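4-hydroxy-tetrahydrodipicolinate synthase (Thermotoga maritima, PDB 1O5K) probably catalyses the condensation of pyruvate with aspartate semialdehyde to 4-hydroxy-tetrahydrodipicolinate, a step of lysine biosynthesis, working as a homotetramer. Local coordinates at residues E261-P264 with I265-A269; N279-R282 with L283-P287; V293-L296 with R297-K301. All coordinates share one frame; numbering follows the deposited sequence.

Contact 1: E261-P264 with I265-A269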
# COMPACT_ATOMS: atom_id res chain seq x y z
N GLU A 261 14.94 -5.78 12.13
CA GLU A 261 15.75 -5.84 10.92
C GLU A 261 15.39 -7.14 10.29
O GLU A 261 14.82 -8.01 10.95
CB GLU A 261 17.23 -5.84 11.25
CG GLU A 261 17.65 -4.54 11.91
CD GLU A 261 19.15 -4.43 12.05
OE1 GLU A 261 19.84 -4.36 11.02
OE2 GLU A 261 19.64 -4.43 13.18
N THR A 262 15.71 -7.30 9.02
CA THR A 262 15.35 -8.51 8.30
C THR A 262 15.80 -9.78 9.02
O THR A 262 16.98 -9.94 9.35
CB THR A 262 16.00 -8.48 6.94
OG1 THR A 262 15.51 -7.34 6.21
CG2 THR A 262 15.62 -9.75 6.14
N ASN A 263 14.88 -10.74 9.17
CA ASN A 263 15.19 -12.04 9.75
C ASN A 263 16.09 -12.76 8.74
O ASN A 263 15.78 -12.73 7.54
CB ASN A 263 13.85 -12.81 9.88
CG ASN A 263 14.03 -14.24 10.18
OD1 ASN A 263 13.56 -15.10 9.41
ND2 ASN A 263 14.59 -14.55 11.33
N PRO A 264 17.14 -13.47 9.16
CA PRO A 264 17.50 -13.75 10.57
C PRO A 264 18.55 -12.86 11.26
O PRO A 264 19.25 -13.35 12.16
CB PRO A 264 18.04 -15.15 10.47
CG PRO A 264 18.76 -15.17 9.14
CD PRO A 264 17.96 -14.26 8.22
N ILE A 265 18.67 -11.60 10.87
CA ILE A 265 19.61 -10.74 11.52
C ILE A 265 19.33 -10.63 13.03
O ILE A 265 20.26 -10.90 13.84
CB ILE A 265 19.73 -9.37 10.83
CG1 ILE A 265 20.43 -9.55 9.49
CG2 ILE A 265 20.49 -8.42 11.66
CD1 ILE A 265 20.29 -8.34 8.61
N PRO A 266 18.11 -10.28 13.45
CA PRO A 266 17.84 -10.21 14.91
C PRO A 266 17.92 -11.53 15.66
O PRO A 266 18.57 -11.60 16.72
CB PRO A 266 16.40 -9.67 14.96
CG PRO A 266 16.30 -8.88 13.64
CD PRO A 266 16.90 -9.86 12.70
N VAL A 267 17.37 -12.58 15.07
CA VAL A 267 17.38 -13.89 15.79
C VAL A 267 18.82 -14.43 16.02
O VAL A 267 19.13 -14.96 17.12
CB VAL A 267 16.42 -14.91 15.13
CG1 VAL A 267 16.96 -15.45 13.82
CG2 VAL A 267 16.14 -16.07 16.10
N LYS A 268 19.72 -14.20 15.08
CA LYS A 268 21.11 -14.59 15.28
C LYS A 268 21.74 -13.75 16.40
O LYS A 268 22.45 -14.30 17.21
CB LYS A 268 21.95 -14.55 14.00
CG LYS A 268 21.68 -15.75 13.09
CD LYS A 268 22.65 -15.84 11.94
CE LYS A 268 23.03 -17.26 11.67
NZ LYS A 268 23.98 -17.45 10.57
N ALA A 269 21.44 -12.45 16.46
CA ALA A 269 21.98 -11.60 17.55
C ALA A 269 21.45 -12.07 18.92
O ALA A 269 22.18 -12.15 19.88
CB ALA A 269 21.72 -10.12 17.30
O HOH W 1 15.23 -12.62 13.12
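Pro264 sits at the N-cap of helix 265-273 and meets the first turn twice. Its CB packs on CG1 of Val267 at 3.5 Å, and its carbonyl oxygen accepts the N-H of Lys268 at 3.1 Å. The valine reaches the proline because its CG1 stands between the backbone N and the carbonyl carbon (chi1 73°), so that this methyl is turned back towards the chain entering the helix. Two residues before Pro264, Thr262 O takes the N-H of Ile265 at 2.8 Å, in the carbonyl plane and on a lone pair, while CB of the isoleucine lies 3.2 Å from the same oxygen. With the cis peptide bond before Pro264 in the third position, this bond closes a type VI beta turn that leads straight into the helix. Ile265 also sends CG2 towards Glu261, whose CB is 4.2 Å away. This is the entry to a helix of the C-terminal helical region that follows the TIM barrel in the DapA family, and it places Asn263 beside the predicted pyruvate site: OD1 bonds to the hydroxyl of Thr56, a predicted pyruvate-binding residue. The ND2 of that same amide hydrogen-bonds to a water at 2.7 Å, and the water also accepts the N-H of Val267, a first-turn amide that is thereby tied to the asparagine. Pro266 lays its CG 3.2 Å from Glu261 O. Glu261 OE2 bonds to Thr292 OG1 and Ser289 N, and the hydroxyl of Thr262 bonds to Lys120 O of the second subunit.

Contact 2: N279-R282 with L283-P287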
# COMPACT_ATOMS: atom_id res chain seq x y z
N ASN A 279 27.67 -14.43 16.28
CA ASN A 279 26.77 -13.52 15.62
C ASN A 279 27.33 -13.23 14.20
O ASN A 279 27.85 -12.16 13.95
CB ASN A 279 26.61 -12.26 16.45
CG ASN A 279 25.59 -11.31 15.89
OD1 ASN A 279 25.60 -10.11 16.19
ND2 ASN A 279 24.74 -11.81 15.11
N GLU A 280 27.27 -14.24 13.33
CA GLU A 280 27.89 -14.15 12.00
C GLU A 280 26.82 -14.48 10.98
O GLU A 280 26.05 -15.43 11.18
CB GLU A 280 29.02 -15.16 11.82
CG GLU A 280 30.30 -14.87 12.56
CD GLU A 280 31.43 -15.72 12.03
OE1 GLU A 280 31.46 -16.07 10.81
OE2 GLU A 280 32.30 -16.03 12.84
N LEU A 281 26.81 -13.71 9.89
CA LEU A 281 25.91 -13.93 8.79
C LEU A 281 26.73 -13.89 7.52
O LEU A 281 27.87 -13.47 7.53
CB LEU A 281 24.83 -12.84 8.72
CG LEU A 281 23.88 -12.91 9.93
CD1 LEU A 281 24.18 -11.90 10.98
CD2 LEU A 281 22.42 -12.90 9.54
N ARG A 282 26.16 -14.36 6.43
CA ARG A 282 26.87 -14.19 5.16
C ARG A 282 26.28 -13.05 4.29
O ARG A 282 25.01 -12.89 4.21
CB ARG A 282 26.80 -15.49 4.40
CG ARG A 282 27.67 -16.54 5.00
CD ARG A 282 27.64 -17.83 4.24
NE ARG A 282 28.53 -18.83 4.84
CZ ARG A 282 28.60 -20.09 4.44
NH1 ARG A 282 27.85 -20.52 3.43
NH2 ARG A 282 29.44 -20.91 5.03
N LEU A 283 27.15 -12.35 3.60
CA LEU A 283 26.76 -11.24 2.74
C LEU A 283 25.78 -11.79 1.70
O LEU A 283 25.97 -12.92 1.19
CB LEU A 283 28.01 -10.60 2.08
CG LEU A 283 28.85 -9.68 2.96
CD1 LEU A 283 29.94 -9.13 2.13
CD2 LEU A 283 27.98 -8.55 3.54
N PRO A 284 24.71 -11.04 1.36
CA PRO A 284 24.50 -9.64 1.73
C PRO A 284 23.89 -9.33 3.13
O PRO A 284 23.60 -8.17 3.38
CB PRO A 284 23.51 -9.17 0.66
CG PRO A 284 22.67 -10.41 0.43
CD PRO A 284 23.66 -11.53 0.46
N LEU A 285 23.78 -10.33 4.01
CA LEU A 285 23.33 -10.08 5.36
C LEU A 285 24.53 -9.70 6.21
O LEU A 285 25.67 -10.07 5.91
CB LEU A 285 22.58 -11.25 5.97
CG LEU A 285 21.35 -11.72 5.21
CD1 LEU A 285 20.61 -12.77 6.00
CD2 LEU A 285 20.41 -10.54 4.86
N VAL A 286 24.26 -8.85 7.20
CA VAL A 286 25.28 -8.34 8.10
C VAL A 286 24.70 -8.36 9.50
O VAL A 286 23.49 -8.45 9.65
CB VAL A 286 25.75 -6.93 7.78
CG1 VAL A 286 26.38 -6.84 6.34
CG2 VAL A 286 24.61 -5.91 8.00
N PRO A 287 25.55 -8.37 10.52
CA PRO A 287 25.06 -8.34 11.91
C PRO A 287 24.17 -7.16 12.30
O PRO A 287 24.26 -6.04 11.78
CB PRO A 287 26.35 -8.32 12.73
CG PRO A 287 27.34 -9.07 11.88
CD PRO A 287 27.00 -8.54 10.47
O HOH W 2 28.09 -10.41 7.02
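Leu281 and Leu285 face each other across a tight bend, their side chains meeting at an angle with the CB atoms 3.9 Å apart. The two branches of Leu281 then divide the work. CD2 stays with Leu285, 4.0 Å from its CD1, whereas CD1 reaches along the returning chain to Pro287, 3.8 Å from that residue's CA. With CG beside the backbone N (chi1 -67°), it is a chi2 of 101°, unusual for a leucine, that sets the two methyls against these different partners. Farther out, the amide of Asn279 crosses the same proline ring obliquely, OD1 lying 4.0 Å from CB. The bend is closed by Leu285 N, which donates to Arg282 O at 2.8 Å; the bond is bent, with an angle of 144° at the hydrogen. Beside it a water donates to both Leu281 O and Leu285 O, bridging two acceptors, one on each arm. The extended Arg282 chain carries its guanidinium to Gly28 O, Thr61 O and a salt bridge with Glu66. Leu283, Pro284, Leu285 and Val286 all pack on the second subunit. A bond from residue i+3 back to residue i, with a cis peptide before Pro284 in the third position, is characteristic of a type VI beta turn.

Contact 3: V293-L296 with R297-K301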
# COMPACT_ATOMS: atom_id res chain seq x y z
N VAL A 293 20.39 -4.95 19.04
CA VAL A 293 20.97 -5.82 20.08
C VAL A 293 20.51 -5.40 21.48
O VAL A 293 20.17 -6.24 22.33
CB VAL A 293 22.48 -5.77 20.05
CG1 VAL A 293 23.04 -6.55 21.27
CG2 VAL A 293 23.03 -6.34 18.74
N GLU A 294 20.51 -4.08 21.71
CA GLU A 294 20.11 -3.47 22.98
C GLU A 294 18.65 -3.83 23.27
O GLU A 294 18.31 -4.22 24.39
CB GLU A 294 20.30 -1.97 22.78
CG GLU A 294 20.30 -0.98 23.91
CD GLU A 294 20.65 0.38 23.28
OE1 GLU A 294 21.85 0.75 23.26
OE2 GLU A 294 19.73 1.00 22.66
N LEU A 295 17.81 -3.74 22.25
CA LEU A 295 16.37 -4.08 22.35
C LEU A 295 16.21 -5.57 22.64
O LEU A 295 15.49 -5.98 23.54
CB LEU A 295 15.65 -3.72 21.04
CG LEU A 295 14.23 -4.28 20.84
CD1 LEU A 295 13.34 -3.66 21.88
CD2 LEU A 295 13.72 -3.98 19.45
N LEU A 296 16.84 -6.39 21.83
CA LEU A 296 16.78 -7.82 22.08
C LEU A 296 17.22 -8.15 23.53
O LEU A 296 16.55 -8.94 24.21
CB LEU A 296 17.64 -8.56 21.08
CG LEU A 296 17.11 -8.50 19.65
CD1 LEU A 296 18.26 -8.95 18.77
CD2 LEU A 296 15.86 -9.37 19.50
N ARG A 297 18.32 -7.56 24.01
CA ARG A 297 18.83 -7.90 25.34
C ARG A 297 17.74 -7.63 26.39
O ARG A 297 17.47 -8.46 27.29
CB ARG A 297 20.11 -7.09 25.67
CG ARG A 297 20.86 -7.67 26.82
CD ARG A 297 22.06 -6.89 27.30
NE ARG A 297 23.23 -7.08 26.46
CZ ARG A 297 23.62 -6.23 25.52
NH1 ARG A 297 22.95 -5.12 25.27
NH2 ARG A 297 24.72 -6.51 24.82
N ASN A 298 17.07 -6.49 26.23
CA ASN A 298 16.01 -6.08 27.15
C ASN A 298 14.80 -6.99 27.11
O ASN A 298 14.29 -7.42 28.13
CB ASN A 298 15.57 -4.66 26.83
CG ASN A 298 16.58 -3.61 27.32
OD1 ASN A 298 17.39 -3.88 28.21
ND2 ASN A 298 16.57 -2.43 26.69
N VAL A 299 14.34 -7.26 25.90
CA VAL A 299 13.20 -8.12 25.67
C VAL A 299 13.50 -9.55 26.11
O VAL A 299 12.63 -10.22 26.71
CB VAL A 299 12.79 -8.09 24.17
CG1 VAL A 299 11.88 -9.22 23.83
CG2 VAL A 299 12.07 -6.76 23.83
N LEU A 300 14.71 -10.05 25.82
CA LEU A 300 15.06 -11.40 26.26
C LEU A 300 15.02 -11.50 27.80
O LEU A 300 14.47 -12.47 28.34
CB LEU A 300 16.39 -11.87 25.70
CG LEU A 300 16.41 -12.11 24.18
CD1 LEU A 300 17.87 -12.35 23.80
CD2 LEU A 300 15.52 -13.31 23.82
N LYS A 301 15.61 -10.51 28.46
CA LYS A 301 15.61 -10.37 29.92
C LYS A 301 14.18 -10.33 30.47
O LYS A 301 13.84 -11.08 31.36
CB LYS A 301 16.32 -9.08 30.36
CG LYS A 301 17.83 -9.07 30.35
CD LYS A 301 18.38 -7.76 31.04
CE LYS A 301 18.11 -6.46 30.21
NZ LYS A 301 18.81 -5.19 30.67
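Leu296 O accepts the N-H of Leu300 at 2.7 Å, the shortest of the four backbone bonds that tie these two halves of a helix together. The donor comes in nearly along the C=O axis, and the Leu300 side chain closes over the same oxygen, with its CG 3.2 Å away. Leu300 can do this because its CG lies anti to the carbonyl carbon (chi1 -68°), beside its own backbone N. One residue back, Val299 N bonds to Leu295 O at 2.9 Å. The side chains of this pair run side by side in the same direction, Leu295 CD1 touching Val299 CG2 at 3.9 Å. Together with Leu296 and Leu300 they form the apolar side of the helix: Leu295 and Leu296 rest on Ala257, Val299 and Leu300 on Leu254, all against helix 241-257, while Leu296 also reaches Ala269 and Leu273 of helix 265-273. Arg297 lies along the flank of this packed side, touching Leu273 as Val293 does. Its bend at chi3 (-79°) folds the guanidinium back over the preceding turn; NH2 comes 3.9 Å from Val293 CG1, and NH1 lies 4.0 Å from Glu294 CA, both approached obliquely. The carboxylate of Glu294 stays too far from this group for a salt bridge. On the exposed polar strip, Lys301 NZ donates to Asn298 OD1 at 3.1 Å, a link between side chains three residues apart. Such a split between a buried leucine and valine side and a solvent-facing one carrying Glu294, Asn298 and Lys301 marks an amphipathic alpha-helix, here the last helix of the chain, packed on two others in the C-terminal helical region that follows the TIM barrel.

Overall arrangement
Contact 1 is the buried one of the three, whereas contacts 2 and 3 are only partly buried. Contacts 1 and 2 touch each other, and both reach the second subunit: Lys268 NZ probably bonds to Glu280 O, and Ile265 packs beside Val286, which brings the start of helix 265-273 against the later loop. Contact 3 touches no other chain of the assembly and joins contact 1 by packing of Leu296 on Pro266 O and of Val293 on Ala269. It does not touch contact 2. Their chemistry follows their place: cis-proline turns, each with a bridging water, in segments that also touch the second subunit, and regular helical bonds with an apolar and a polar side farther out.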